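Local atomic coordinates of malate dehydrogenase (Porphyromonas gingivalis, PDB entry 3FI9), a protein that probably catalyses the NAD-dependent interconversion of malate and oxaloacetate. Residues H121-F126 and Q146-A151; Y79-G84 and E246-A251; W259-Y264 and T279-D284; E103-L108 and G133-I138. All coordinates share one frame; numbering follows the deposited sequence.

Contact 1 (H121-F126 and Q146-A151)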
loop_
_atom_site.group_PDB
_atom_site.type_symbol
_atom_site.label_atom_id
_atom_site.label_comp_id
_atom_site.label_asym_id
_atom_site.label_seq_id
_atom_site.Cartn_x
_atom_site.Cartn_y
_atom_site.Cartn_z
ATOM N N HIS A 121 -17.577 -0.523 -15.289
ATOM C CA HIS A 121 -17.261 0.773 -14.658
ATOM C C HIS A 121 -15.853 1.240 -14.892
ATOM O O HIS A 121 -14.922 0.443 -14.909
ATOM C CB HIS A 121 -17.497 0.704 -13.131
ATOM C CG HIS A 121 -17.741 2.044 -12.517
ATOM N ND1 HIS A 121 -18.995 2.612 -12.485
ATOM C CD2 HIS A 121 -16.893 2.950 -11.953
ATOM C CE1 HIS A 121 -18.915 3.813 -11.932
ATOM N NE2 HIS A 121 -17.649 4.051 -11.619
ATOM N N VAL A 122 -15.671 2.559 -14.999
ATOM C CA VAL A 122 -14.375 3.093 -15.282
ATOM C C VAL A 122 -14.190 4.298 -14.371
ATOM O O VAL A 122 -15.106 5.106 -14.249
ATOM C CB VAL A 122 -14.282 3.629 -16.752
ATOM C CG1 VAL A 122 -12.905 4.237 -16.983
ATOM C CG2 VAL A 122 -14.555 2.505 -17.720
ATOM N N ILE A 123 -13.014 4.386 -13.765
ATOM C CA ILE A 123 -12.638 5.513 -12.887
ATOM C C ILE A 123 -11.390 6.200 -13.396
ATOM O O ILE A 123 -10.328 5.566 -13.619
ATOM C CB ILE A 123 -12.435 5.035 -11.412
ATOM C CG1 ILE A 123 -13.676 4.217 -10.937
ATOM C CG2 ILE A 123 -12.083 6.260 -10.511
ATOM C CD1 ILE A 123 -13.581 3.682 -9.476
ATOM N N ILE A 124 -11.494 7.525 -13.557
ATOM C CA ILE A 124 -10.435 8.306 -14.117
ATOM C C ILE A 124 -9.892 9.188 -12.987
ATOM O O ILE A 124 -10.684 9.870 -12.326
ATOM C CB ILE A 124 -11.001 9.196 -15.222
ATOM C CG1 ILE A 124 -11.665 8.359 -16.348
ATOM C CG2 ILE A 124 -9.889 10.105 -15.757
ATOM C CD1 ILE A 124 -10.681 7.414 -17.023
ATOM N N ILE A 125 -8.583 9.184 -12.734
ATOM C CA ILE A 125 -8.118 9.983 -11.595
ATOM C C ILE A 125 -7.106 11.071 -11.951
ATOM O O ILE A 125 -6.811 11.945 -11.124
ATOM C CB ILE A 125 -7.572 9.110 -10.435
ATOM C CG1 ILE A 125 -6.099 8.749 -10.649
ATOM C CG2 ILE A 125 -8.549 7.909 -10.155
ATOM C CD1 ILE A 125 -5.374 8.494 -9.325
ATOM N N PHE A 126 -6.643 11.065 -13.188
ATOM C CA PHE A 126 -5.690 12.047 -13.639
ATOM C C PHE A 126 -6.356 13.390 -13.987
ATOM O O PHE A 126 -7.498 13.462 -14.459
ATOM C CB PHE A 126 -4.763 11.502 -14.742
ATOM C CG PHE A 126 -5.470 11.070 -16.019
ATOM C CD1 PHE A 126 -5.665 11.969 -17.067
ATOM C CD2 PHE A 126 -5.871 9.763 -16.191
ATOM C CE1 PHE A 126 -6.273 11.550 -18.263
ATOM C CE2 PHE A 126 -6.487 9.336 -17.383
ATOM C CZ PHE A 126 -6.702 10.247 -18.416
ATOM N N GLN A 146 -21.667 4.735 -15.601
ATOM C CA GLN A 146 -20.542 3.819 -15.642
ATOM C C GLN A 146 -19.189 4.486 -15.474
ATOM O O GLN A 146 -18.167 3.811 -15.523
ATOM C CB GLN A 146 -20.575 3.050 -16.971
ATOM C CG GLN A 146 -21.880 2.187 -17.171
ATOM C CD GLN A 146 -21.824 1.427 -18.461
ATOM O OE1 GLN A 146 -22.251 1.936 -19.491
ATOM N NE2 GLN A 146 -21.226 0.221 -18.439
ATOM N N VAL A 147 -19.148 5.811 -15.370
ATOM C CA VAL A 147 -17.854 6.509 -15.255
ATOM C C VAL A 147 -17.839 7.469 -14.084
ATOM O O VAL A 147 -18.752 8.269 -13.964
ATOM C CB VAL A 147 -17.498 7.298 -16.547
ATOM C CG1 VAL A 147 -16.103 8.009 -16.432
ATOM C CG2 VAL A 147 -17.507 6.353 -17.753
ATOM N N THR A 148 -16.812 7.385 -13.227
ATOM C CA THR A 148 -16.625 8.331 -12.112
ATOM C C THR A 148 -15.185 8.838 -12.091
ATOM O O THR A 148 -14.302 8.282 -12.755
ATOM C CB THR A 148 -16.888 7.683 -10.740
ATOM O OG1 THR A 148 -16.223 6.408 -10.675
ATOM C CG2 THR A 148 -18.394 7.461 -10.540
ATOM N N THR A 149 -14.949 9.918 -11.342
ATOM C CA THR A 149 -13.604 10.372 -11.088
ATOM C C THR A 149 -13.357 10.435 -9.579
ATOM O O THR A 149 -14.281 10.602 -8.811
ATOM C CB THR A 149 -13.347 11.802 -11.682
ATOM O OG1 THR A 149 -14.246 12.745 -11.079
ATOM C CG2 THR A 149 -13.652 11.816 -13.215
ATOM N N LEU A 150 -12.100 10.273 -9.173
ATOM C CA LEU A 150 -11.671 10.535 -7.809
ATOM C C LEU A 150 -11.893 12.027 -7.490
ATOM O O LEU A 150 -11.332 12.903 -8.166
ATOM C CB LEU A 150 -10.169 10.254 -7.694
ATOM C CG LEU A 150 -9.533 10.708 -6.386
ATOM C CD1 LEU A 150 -10.165 9.861 -5.254
ATOM C CD2 LEU A 150 -7.972 10.613 -6.417
ATOM N N ALA A 151 -12.699 12.297 -6.468
ATOM C CA ALA A 151 -13.028 13.631 -6.050
ATOM C C ALA A 151 -13.166 13.737 -4.533
ATOM O O ALA A 151 -13.574 14.793 -4.043
ATOM C CB ALA A 151 -14.331 14.096 -6.727
#

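Contact 2 (Y79-G84 and E246-A251)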
loop_
_atom_site.group_PDB
_atom_site.type_symbol
_atom_site.label_atom_id
_atom_site.label_comp_id
_atom_site.label_asym_id
_atom_site.label_seq_id
_atom_site.Cartn_x
_atom_site.Cartn_y
_atom_site.Cartn_z
ATOM N N TYR A 79 -13.711 -3.819 -15.266
ATOM C CA TYR A 79 -13.466 -2.630 -14.409
ATOM C C TYR A 79 -12.135 -2.076 -14.781
ATOM O O TYR A 79 -11.194 -2.819 -15.060
ATOM C CB TYR A 79 -13.493 -2.997 -12.920
ATOM C CG TYR A 79 -14.796 -3.643 -12.580
ATOM C CD1 TYR A 79 -15.886 -2.886 -12.199
ATOM C CD2 TYR A 79 -14.977 -5.035 -12.746
ATOM C CE1 TYR A 79 -17.140 -3.502 -11.906
ATOM C CE2 TYR A 79 -16.186 -5.625 -12.484
ATOM C CZ TYR A 79 -17.255 -4.864 -12.046
ATOM O OH TYR A 79 -18.466 -5.463 -11.792
ATOM N N ILE A 80 -12.048 -0.743 -14.809
ATOM C CA ILE A 80 -10.825 -0.089 -15.166
ATOM C C ILE A 80 -10.612 1.077 -14.232
ATOM O O ILE A 80 -11.541 1.854 -13.987
ATOM C CB ILE A 80 -10.890 0.525 -16.596
ATOM C CG1 ILE A 80 -11.064 -0.585 -17.653
ATOM C CG2 ILE A 80 -9.597 1.321 -16.869
ATOM C CD1 ILE A 80 -11.339 -0.036 -19.068
ATOM N N VAL A 81 -9.393 1.221 -13.737
ATOM C CA VAL A 81 -9.033 2.413 -12.977
ATOM C C VAL A 81 -7.800 2.989 -13.613
ATOM O O VAL A 81 -6.796 2.317 -13.681
ATOM C CB VAL A 81 -8.701 2.064 -11.505
ATOM C CG1 VAL A 81 -8.142 3.317 -10.730
ATOM C CG2 VAL A 81 -9.934 1.476 -10.840
ATOM N N SER A 82 -7.852 4.248 -14.043
ATOM C CA SER A 82 -6.651 4.872 -14.651
ATOM C C SER A 82 -6.027 6.039 -13.937
ATOM O O SER A 82 -6.709 7.047 -13.688
ATOM C CB SER A 82 -6.918 5.343 -16.089
ATOM O OG SER A 82 -5.745 5.974 -16.611
ATOM N N SER A 83 -4.729 5.918 -13.641
ATOM C CA SER A 83 -3.947 7.079 -13.265
ATOM C C SER A 83 -2.987 7.379 -14.377
ATOM O O SER A 83 -1.906 7.870 -14.124
ATOM C CB SER A 83 -3.133 6.869 -11.986
ATOM O OG SER A 83 -2.433 5.634 -12.070
ATOM N N GLY A 84 -3.352 7.049 -15.608
ATOM C CA GLY A 84 -2.383 7.206 -16.700
ATOM C C GLY A 84 -2.560 8.526 -17.388
ATOM O O GLY A 84 -3.061 8.568 -18.494
ATOM N N GLU A 246 -11.052 1.969 -3.246
ATOM C CA GLU A 246 -12.313 1.798 -2.517
ATOM C C GLU A 246 -13.448 2.079 -3.455
ATOM O O GLU A 246 -14.496 1.414 -3.355
ATOM C CB GLU A 246 -12.492 2.789 -1.357
ATOM C CG GLU A 246 -11.664 2.590 -0.154
ATOM C CD GLU A 246 -11.990 3.642 0.929
ATOM O OE1 GLU A 246 -12.471 3.245 1.986
ATOM O OE2 GLU A 246 -11.775 4.848 0.730
ATOM N N MET A 247 -13.296 3.093 -4.333
ATOM C CA MET A 247 -14.388 3.367 -5.319
ATOM C C MET A 247 -14.671 2.160 -6.232
ATOM O O MET A 247 -15.865 1.801 -6.421
ATOM C CB MET A 247 -14.105 4.614 -6.195
ATOM C CG MET A 247 -13.808 5.896 -5.370
ATOM S SD MET A 247 -13.328 7.274 -6.430
ATOM C CE MET A 247 -14.710 7.444 -7.507
ATOM N N ILE A 248 -13.633 1.581 -6.846
ATOM C CA ILE A 248 -13.875 0.449 -7.765
ATOM C C ILE A 248 -14.418 -0.789 -6.984
ATOM O O ILE A 248 -15.268 -1.550 -7.465
ATOM C CB ILE A 248 -12.626 0.091 -8.623
ATOM C CG1 ILE A 248 -13.080 -0.562 -9.937
ATOM C CG2 ILE A 248 -11.587 -0.803 -7.837
ATOM C CD1 ILE A 248 -13.828 0.399 -10.878
ATOM N N ARG A 249 -13.965 -0.970 -5.757
ATOM C CA ARG A 249 -14.598 -1.998 -4.926
ATOM C C ARG A 249 -16.131 -1.830 -4.811
ATOM O O ARG A 249 -16.874 -2.805 -4.920
ATOM C CB ARG A 249 -13.979 -2.081 -3.547
ATOM C CG ARG A 249 -14.762 -3.043 -2.636
ATOM C CD ARG A 249 -13.976 -3.320 -1.388
ATOM N NE ARG A 249 -13.923 -2.159 -0.509
ATOM C CZ ARG A 249 -13.245 -2.151 0.646
ATOM N NH1 ARG A 249 -12.615 -3.251 1.058
ATOM N NH2 ARG A 249 -13.232 -1.072 1.412
ATOM N N ALA A 250 -16.606 -0.602 -4.600
ATOM C CA ALA A 250 -18.044 -0.328 -4.523
ATOM C C ALA A 250 -18.736 -0.649 -5.837
ATOM O O ALA A 250 -19.807 -1.239 -5.859
ATOM C CB ALA A 250 -18.274 1.165 -4.150
ATOM N N ALA A 251 -18.128 -0.234 -6.940
ATOM C CA ALA A 251 -18.690 -0.515 -8.264
ATOM C C ALA A 251 -18.743 -2.009 -8.557
ATOM O O ALA A 251 -19.516 -2.423 -9.404
ATOM C CB ALA A 251 -17.901 0.178 -9.351
#

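Contact 3 (W259-Y264 and T279-D284)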
loop_
_atom_site.group_PDB
_atom_site.type_symbol
_atom_site.label_atom_id
_atom_site.label_comp_id
_atom_site.label_asym_id
_atom_site.label_seq_id
_atom_site.Cartn_x
_atom_site.Cartn_y
_atom_site.Cartn_z
ATOM N N TRP A 259 -17.843 8.811 0.261
ATOM C CA TRP A 259 -17.304 10.168 0.038
ATOM C C TRP A 259 -17.827 10.584 -1.334
ATOM O O TRP A 259 -18.217 9.765 -2.124
ATOM C CB TRP A 259 -15.761 10.174 -0.001
ATOM C CG TRP A 259 -15.142 9.730 1.301
ATOM C CD1 TRP A 259 -14.570 8.515 1.574
ATOM C CD2 TRP A 259 -15.080 10.487 2.505
ATOM N NE1 TRP A 259 -14.160 8.479 2.880
ATOM C CE2 TRP A 259 -14.454 9.679 3.474
ATOM C CE3 TRP A 259 -15.473 11.787 2.852
ATOM C CZ2 TRP A 259 -14.225 10.109 4.778
ATOM C CZ3 TRP A 259 -15.217 12.231 4.138
ATOM C CH2 TRP A 259 -14.605 11.379 5.097
ATOM N N PRO A 260 -17.850 11.860 -1.602
ATOM C CA PRO A 260 -18.183 12.383 -2.939
ATOM C C PRO A 260 -17.307 11.763 -4.063
ATOM O O PRO A 260 -16.112 11.493 -3.839
ATOM C CB PRO A 260 -17.831 13.867 -2.793
ATOM C CG PRO A 260 -18.161 14.151 -1.363
ATOM C CD PRO A 260 -17.596 12.945 -0.635
ATOM N N ALA A 261 -17.898 11.538 -5.243
ATOM C CA ALA A 261 -17.150 11.119 -6.430
ATOM C C ALA A 261 -17.511 12.087 -7.543
ATOM O O ALA A 261 -18.546 12.738 -7.484
ATOM C CB ALA A 261 -17.538 9.688 -6.837
ATOM N N GLY A 262 -16.666 12.189 -8.542
ATOM C CA GLY A 262 -17.037 12.949 -9.750
ATOM C C GLY A 262 -17.959 12.125 -10.637
ATOM O O GLY A 262 -17.727 10.913 -10.862
ATOM N N CYS A 263 -19.051 12.734 -11.096
ATOM C CA CYS A 263 -19.927 12.068 -11.965
ATOM C C CYS A 263 -20.609 13.053 -12.901
ATOM O O CYS A 263 -20.531 14.275 -12.696
ATOM C CB CYS A 263 -20.972 11.261 -11.172
ATOM S SG CYS A 263 -22.215 12.302 -10.442
ATOM N N TYR A 264 -21.236 12.517 -13.951
ATOM C CA TYR A 264 -21.896 13.332 -14.963
ATOM C C TYR A 264 -23.156 13.935 -14.344
ATOM O O TYR A 264 -23.929 13.236 -13.683
ATOM C CB TYR A 264 -22.355 12.470 -16.161
ATOM C CG TYR A 264 -22.875 13.355 -17.285
ATOM C CD1 TYR A 264 -22.070 14.348 -17.840
ATOM C CD2 TYR A 264 -24.142 13.173 -17.787
ATOM C CE1 TYR A 264 -22.570 15.192 -18.887
ATOM C CE2 TYR A 264 -24.640 13.962 -18.812
ATOM C CZ TYR A 264 -23.851 14.960 -19.352
ATOM O OH TYR A 264 -24.394 15.711 -20.356
ATOM N N THR A 279 -22.758 11.271 -4.183
ATOM C CA THR A 279 -22.934 10.114 -5.025
ATOM C C THR A 279 -22.997 8.853 -4.199
ATOM O O THR A 279 -22.504 8.817 -3.068
ATOM C CB THR A 279 -21.725 9.976 -5.975
ATOM O OG1 THR A 279 -20.513 10.385 -5.291
ATOM C CG2 THR A 279 -21.923 10.826 -7.197
ATOM N N THR A 280 -23.619 7.819 -4.759
ATOM C CA THR A 280 -23.434 6.473 -4.253
ATOM C C THR A 280 -23.072 5.603 -5.446
ATOM O O THR A 280 -23.661 5.681 -6.498
ATOM C CB THR A 280 -24.617 5.894 -3.389
ATOM O OG1 THR A 280 -25.288 4.811 -4.058
ATOM C CG2 THR A 280 -25.609 6.968 -3.018
ATOM N N ILE A 281 -22.030 4.824 -5.254
ATOM C CA ILE A 281 -21.535 3.932 -6.257
ATOM C C ILE A 281 -21.886 2.544 -5.769
ATOM O O ILE A 281 -21.594 2.180 -4.631
ATOM C CB ILE A 281 -20.025 4.075 -6.319
ATOM C CG1 ILE A 281 -19.655 5.531 -6.661
ATOM C CG2 ILE A 281 -19.440 3.076 -7.273
ATOM C CD1 ILE A 281 -18.147 5.728 -6.763
ATOM N N THR A 282 -22.606 1.788 -6.587
ATOM C CA THR A 282 -22.937 0.416 -6.219
ATOM C C THR A 282 -22.666 -0.475 -7.444
ATOM O O THR A 282 -22.124 -0.013 -8.453
ATOM C CB THR A 282 -24.419 0.288 -5.830
ATOM O OG1 THR A 282 -25.197 0.437 -7.007
ATOM C CG2 THR A 282 -24.829 1.402 -4.850
ATOM N N LYS A 283 -23.047 -1.749 -7.372
ATOM C CA LYS A 283 -22.955 -2.629 -8.528
ATOM C C LYS A 283 -23.710 -2.069 -9.723
ATOM O O LYS A 283 -23.461 -2.462 -10.865
ATOM C CB LYS A 283 -23.526 -4.009 -8.184
ATOM C CG LYS A 283 -25.045 -4.009 -7.985
ATOM C CD LYS A 283 -25.512 -5.313 -7.308
ATOM C CE LYS A 283 -27.017 -5.252 -6.988
ATOM N NZ LYS A 283 -27.347 -6.103 -5.809
ATOM N N ASP A 284 -24.654 -1.172 -9.467
ATOM C CA ASP A 284 -25.400 -0.562 -10.560
ATOM C C ASP A 284 -24.794 0.722 -11.067
ATOM O O ASP A 284 -25.428 1.429 -11.841
ATOM C CB ASP A 284 -26.849 -0.314 -10.151
ATOM C CG ASP A 284 -27.581 -1.610 -9.858
ATOM O OD1 ASP A 284 -27.490 -2.533 -10.689
ATOM O OD2 ASP A 284 -28.199 -1.705 -8.787
HETATM O O HOH W 1 -19.436 8.217 -3.920
HETATM O O HOH W 2 -21.246 10.540 -1.552
#

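Contact 4 (E103-L108 and G133-I138)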
loop_
_atom_site.group_PDB
_atom_site.type_symbol
_atom_site.label_atom_id
_atom_site.label_comp_id
_atom_site.label_asym_id
_atom_site.label_seq_id
_atom_site.Cartn_x
_atom_site.Cartn_y
_atom_site.Cartn_z
ATOM N N GLU A 103 -6.436 14.661 -24.597
ATOM C CA GLU A 103 -6.126 13.683 -25.672
ATOM C C GLU A 103 -5.886 12.269 -25.129
ATOM O O GLU A 103 -6.290 11.297 -25.747
ATOM C CB GLU A 103 -4.888 14.073 -26.495
ATOM C CG GLU A 103 -4.959 15.422 -27.222
ATOM C CD GLU A 103 -5.954 15.451 -28.364
ATOM O OE1 GLU A 103 -6.768 14.521 -28.483
ATOM O OE2 GLU A 103 -5.922 16.428 -29.146
ATOM N N ILE A 104 -5.188 12.133 -24.011
ATOM C CA ILE A 104 -4.992 10.765 -23.504
ATOM C C ILE A 104 -6.325 10.232 -23.018
ATOM O O ILE A 104 -6.618 9.060 -23.185
ATOM C CB ILE A 104 -3.971 10.660 -22.359
ATOM C CG1 ILE A 104 -2.660 11.287 -22.774
ATOM C CG2 ILE A 104 -3.673 9.182 -22.081
ATOM C CD1 ILE A 104 -1.796 11.710 -21.545
ATOM N N ALA A 105 -7.155 11.110 -22.464
ATOM C CA ALA A 105 -8.486 10.694 -22.022
ATOM C C ALA A 105 -9.331 10.277 -23.231
ATOM O O ALA A 105 -10.059 9.304 -23.164
ATOM C CB ALA A 105 -9.196 11.821 -21.261
ATOM N N ALA A 106 -9.238 10.993 -24.350
ATOM C CA ALA A 106 -10.044 10.560 -25.560
ATOM C C ALA A 106 -9.612 9.193 -26.088
ATOM O O ALA A 106 -10.440 8.313 -26.446
ATOM C CB ALA A 106 -9.942 11.577 -26.686
ATOM N N GLN A 107 -8.311 9.029 -26.161
ATOM C CA GLN A 107 -7.721 7.756 -26.571
ATOM C C GLN A 107 -8.109 6.634 -25.643
ATOM O O GLN A 107 -8.343 5.532 -26.110
ATOM C CB GLN A 107 -6.186 7.851 -26.684
ATOM C CG GLN A 107 -5.576 6.588 -27.309
ATOM C CD GLN A 107 -6.030 6.391 -28.771
ATOM O OE1 GLN A 107 -5.921 7.306 -29.582
ATOM N NE2 GLN A 107 -6.556 5.205 -29.096
ATOM N N LEU A 108 -8.207 6.885 -24.328
ATOM C CA LEU A 108 -8.668 5.820 -23.437
ATOM C C LEU A 108 -10.116 5.450 -23.725
ATOM O O LEU A 108 -10.458 4.279 -23.791
ATOM C CB LEU A 108 -8.525 6.207 -21.963
ATOM C CG LEU A 108 -9.119 5.278 -20.890
ATOM C CD1 LEU A 108 -8.531 3.870 -21.012
ATOM C CD2 LEU A 108 -8.748 5.906 -19.537
ATOM N N GLY A 133 -12.405 12.942 -17.047
ATOM C CA GLY A 133 -13.522 12.082 -16.853
ATOM C C GLY A 133 -14.616 12.301 -17.894
ATOM O O GLY A 133 -15.224 11.321 -18.364
ATOM N N LEU A 134 -14.901 13.557 -18.252
ATOM C CA LEU A 134 -16.021 13.793 -19.220
ATOM C C LEU A 134 -15.635 13.323 -20.637
ATOM O O LEU A 134 -16.434 12.729 -21.370
ATOM C CB LEU A 134 -16.389 15.286 -19.235
ATOM C CG LEU A 134 -17.402 15.805 -20.255
ATOM C CD1 LEU A 134 -18.736 15.150 -20.033
ATOM C CD2 LEU A 134 -17.559 17.352 -20.118
ATOM N N VAL A 135 -14.386 13.571 -21.005
ATOM C CA VAL A 135 -13.899 13.153 -22.320
ATOM C C VAL A 135 -13.886 11.640 -22.394
ATOM O O VAL A 135 -14.319 11.042 -23.390
ATOM C CB VAL A 135 -12.470 13.655 -22.554
ATOM C CG1 VAL A 135 -11.850 12.954 -23.765
ATOM C CG2 VAL A 135 -12.448 15.193 -22.736
ATOM N N THR A 136 -13.395 10.991 -21.343
ATOM C CA THR A 136 -13.453 9.524 -21.374
ATOM C C THR A 136 -14.859 8.995 -21.539
ATOM O O THR A 136 -15.077 8.075 -22.336
ATOM C CB THR A 136 -12.772 8.868 -20.143
ATOM O OG1 THR A 136 -11.386 9.146 -20.174
ATOM C CG2 THR A 136 -12.934 7.352 -20.174
ATOM N N LEU A 137 -15.820 9.505 -20.745
ATOM C CA LEU A 137 -17.214 9.106 -20.874
ATOM C C LEU A 137 -17.718 9.243 -22.319
ATOM O O LEU A 137 -18.306 8.316 -22.890
ATOM C CB LEU A 137 -18.097 9.968 -19.936
ATOM C CG LEU A 137 -19.593 9.700 -19.922
ATOM C CD1 LEU A 137 -19.911 8.198 -19.777
ATOM C CD2 LEU A 137 -20.370 10.593 -18.899
ATOM N N ILE A 138 -17.484 10.410 -22.905
ATOM C CA ILE A 138 -17.979 10.702 -24.247
ATOM C C ILE A 138 -17.410 9.755 -25.322
ATOM O O ILE A 138 -18.175 9.104 -26.063
ATOM C CB ILE A 138 -17.703 12.154 -24.606
ATOM C CG1 ILE A 138 -18.585 13.058 -23.737
ATOM C CG2 ILE A 138 -17.985 12.373 -26.091
ATOM C CD1 ILE A 138 -18.191 14.532 -23.835
#

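Contact 1 (H121-F126 and Q146-A151)
From His121 to Ile124 the backbone runs parallel to Val147-Leu150, the two short strand axes inclined by 29°, and hydrogen bonds alternate between the chains: Val122 N to Gln146 O (2.8 Å), Thr148 N to Val122 O (3.0 Å) and Ile124 N to Thr148 O (3.0 Å). A last bond, Leu150 N to Ile124 O, is stretched to 3.5 Å and weak, where the chains begin to part. The imidazole of His121 swings across to the partner strand, because CG stands anti to the backbone N (chi1 -157°). Its NE2 then meets Thr148 OG1 at 2.9 Å in the plane of the ring, in a nearly straight hydrogen bond that either group could donate, while Gln146 O lies over one face near the rim. Thr148 OG1 also touches Ile123 CG1 at 3.4 Å, the two side chains lying alongside each other and pointing the same way. These strands and helix 129-140 between them form a beta-alpha-beta unit of the Rossmann-type nucleotide-binding domain. Val122, Ile124, Val147 and Thr149 face the helices on one side of the sheet: Ile124 packs on Leu108 and Thr136, Val147 on Leu137. Ile123 lies on the other face, against Met247 and Ile248 of helix 238-251. At the C-terminal end of the strands Ile125 CG2 rests on Leu150 CB, 3.8 Å away; Ile125 and Phe126 belong to the predicted NAD(+) site, and Ile125 lies close to Ile20 of the same site.

Contact 2 (Y79-G84 and E246-A251)
Ile248, on helix 238-251, reaches strand 77-82 between Tyr79 and Val81, two residues whose side chains leave the same face of the strand. Its CB lies 3.8 Å from Val81 CG2, and CG2 touches that same methyl less closely. CG1, placed anti to the backbone N (chi1 -153°), carries the chain onward over the strand and sits 3.9 Å from Tyr79 CB. The terminal CD1 fills the corner between the two strand residues: it is 4.0 Å from both Tyr79 CB and Val81 CG2, near the plane of the tyrosine ring at its edge, and it also approaches Ile80 O. Helix and strand run nearly antiparallel, at 165° with their axes 9.5 Å apart. The helix comes from the C-terminal alpha/beta part of the chain and lies on the central parallel sheet of the Rossmann-type NAD-binding domain, so the contact joins the two parts through apolar atoms. Tyr79 extends beyond Ile248 to the last turn of the helix segment, where CE1 comes within 3.6 Å of Ala251 O, obliquely to the ring. The packing continues along the sheet, with His121 beside Tyr79, while Val81 also packs on Ile13.

Contact 3 (W259-Y264 and T279-D284)
Ala261 and Thr279 meet where strand 261-267, antiparallel to strand 147-150 in the large mixed sheet, is crossed almost at a right angle (89°) by strand 279-282 of a separate two-stranded antiparallel hairpin in the C-terminal alpha/beta domain. The tight part centres on the Thr279 side chain. With chi1 at 36°, OG1 lies between the backbone N and the carbonyl carbon and accepts a bent hydrogen bond from Ala261 N at 2.9 Å, while its other branch, CG2, packs against Cys263 SG at 3.6 Å. OG1 also has a weak hydrogen bond with Met277 O, just before the segment. Ala261 CB touches OG1 too, at 3.4 Å, and on the hairpin's next inward-facing residue it meets Ile281 CD1 more loosely, at 4.0 Å. Ile281 continues into the side of helix 238-251, against Met247, Ala250 and Ala251. Toward Trp259 direct contact gives way to solvent: the backbones are bridged by two ordered waters, each donating to both Trp259 O and Thr279 O. The first donates to Trp259 O at 2.7 Å but only weakly to Thr279 O, and it also bonds Thr279 OG1 at 2.8 Å; the second, weakly bonded to Trp259 O, is held mainly by Thr279 O, 2.6 Å from the water oxygen.

Contact 4 (E103-L108 and G133-I138)
Two helices that lie on the same face of the Rossmann-type sheet, 94-115 and 129-140, come together where small residues let their backbones approach: Ala105 CA and Thr136 CA are 5.1 Å apart, and the short helical segments are 7.5 Å from axis to axis. They run in the same general direction, inclined by 28°. Val135 makes most of the apolar contact. Its CG1, anti to the backbone N (chi1 167°), reaches over the peptide joining Ala105 and Ala106, 3.3 Å from Ala106 N, and lies 3.8 Å from the CB atoms of both alanines. Both helices belong to right-handed beta-alpha-beta crossovers, helix 94-115 leading into strand 121-124 and helix 129-140 following that strand, which explains their near-parallel course. Beside Val135, Thr136 turns OG1 toward helix 94-115, where it lies 3.3 Å from Ala105 O and 3.6 Å from Ala105 CB. The hydroxyl is also hydrogen-bonded to Thr132 O, one turn back in its own helix, and the link to Ala105 O is therefore not settled. Leu108 follows one turn after Ala105, its CD2 4.2 Å from Thr136 OG1. Ala105 also lies about 4 Å, side chain to side chain, from Phe126 of the predicted NAD(+) site.

Overall arrangement
Contact 1 sits in the middle of the mixed sheet, its centre about 7 Å from that of contact 2, 9 Å from contact 3 and 11 Å from contact 4. Strands 77-82, 121-124, 147-150 and 261-267 are successive neighbours there, so contacts 1, 2 and 3 share one sheet. Helix 238-251 in contact 2 and helices 94-115 and 129-140 in contact 4 pack on its opposite faces. Along the chain, contacts 1 and 4 interleave within the long span bridged by contact 2, and contact 3 follows. Contacts 1 and 4 lie within the NAD-binding domain, whereas contact 2 and strand 261-267 join it to the C-terminal domain.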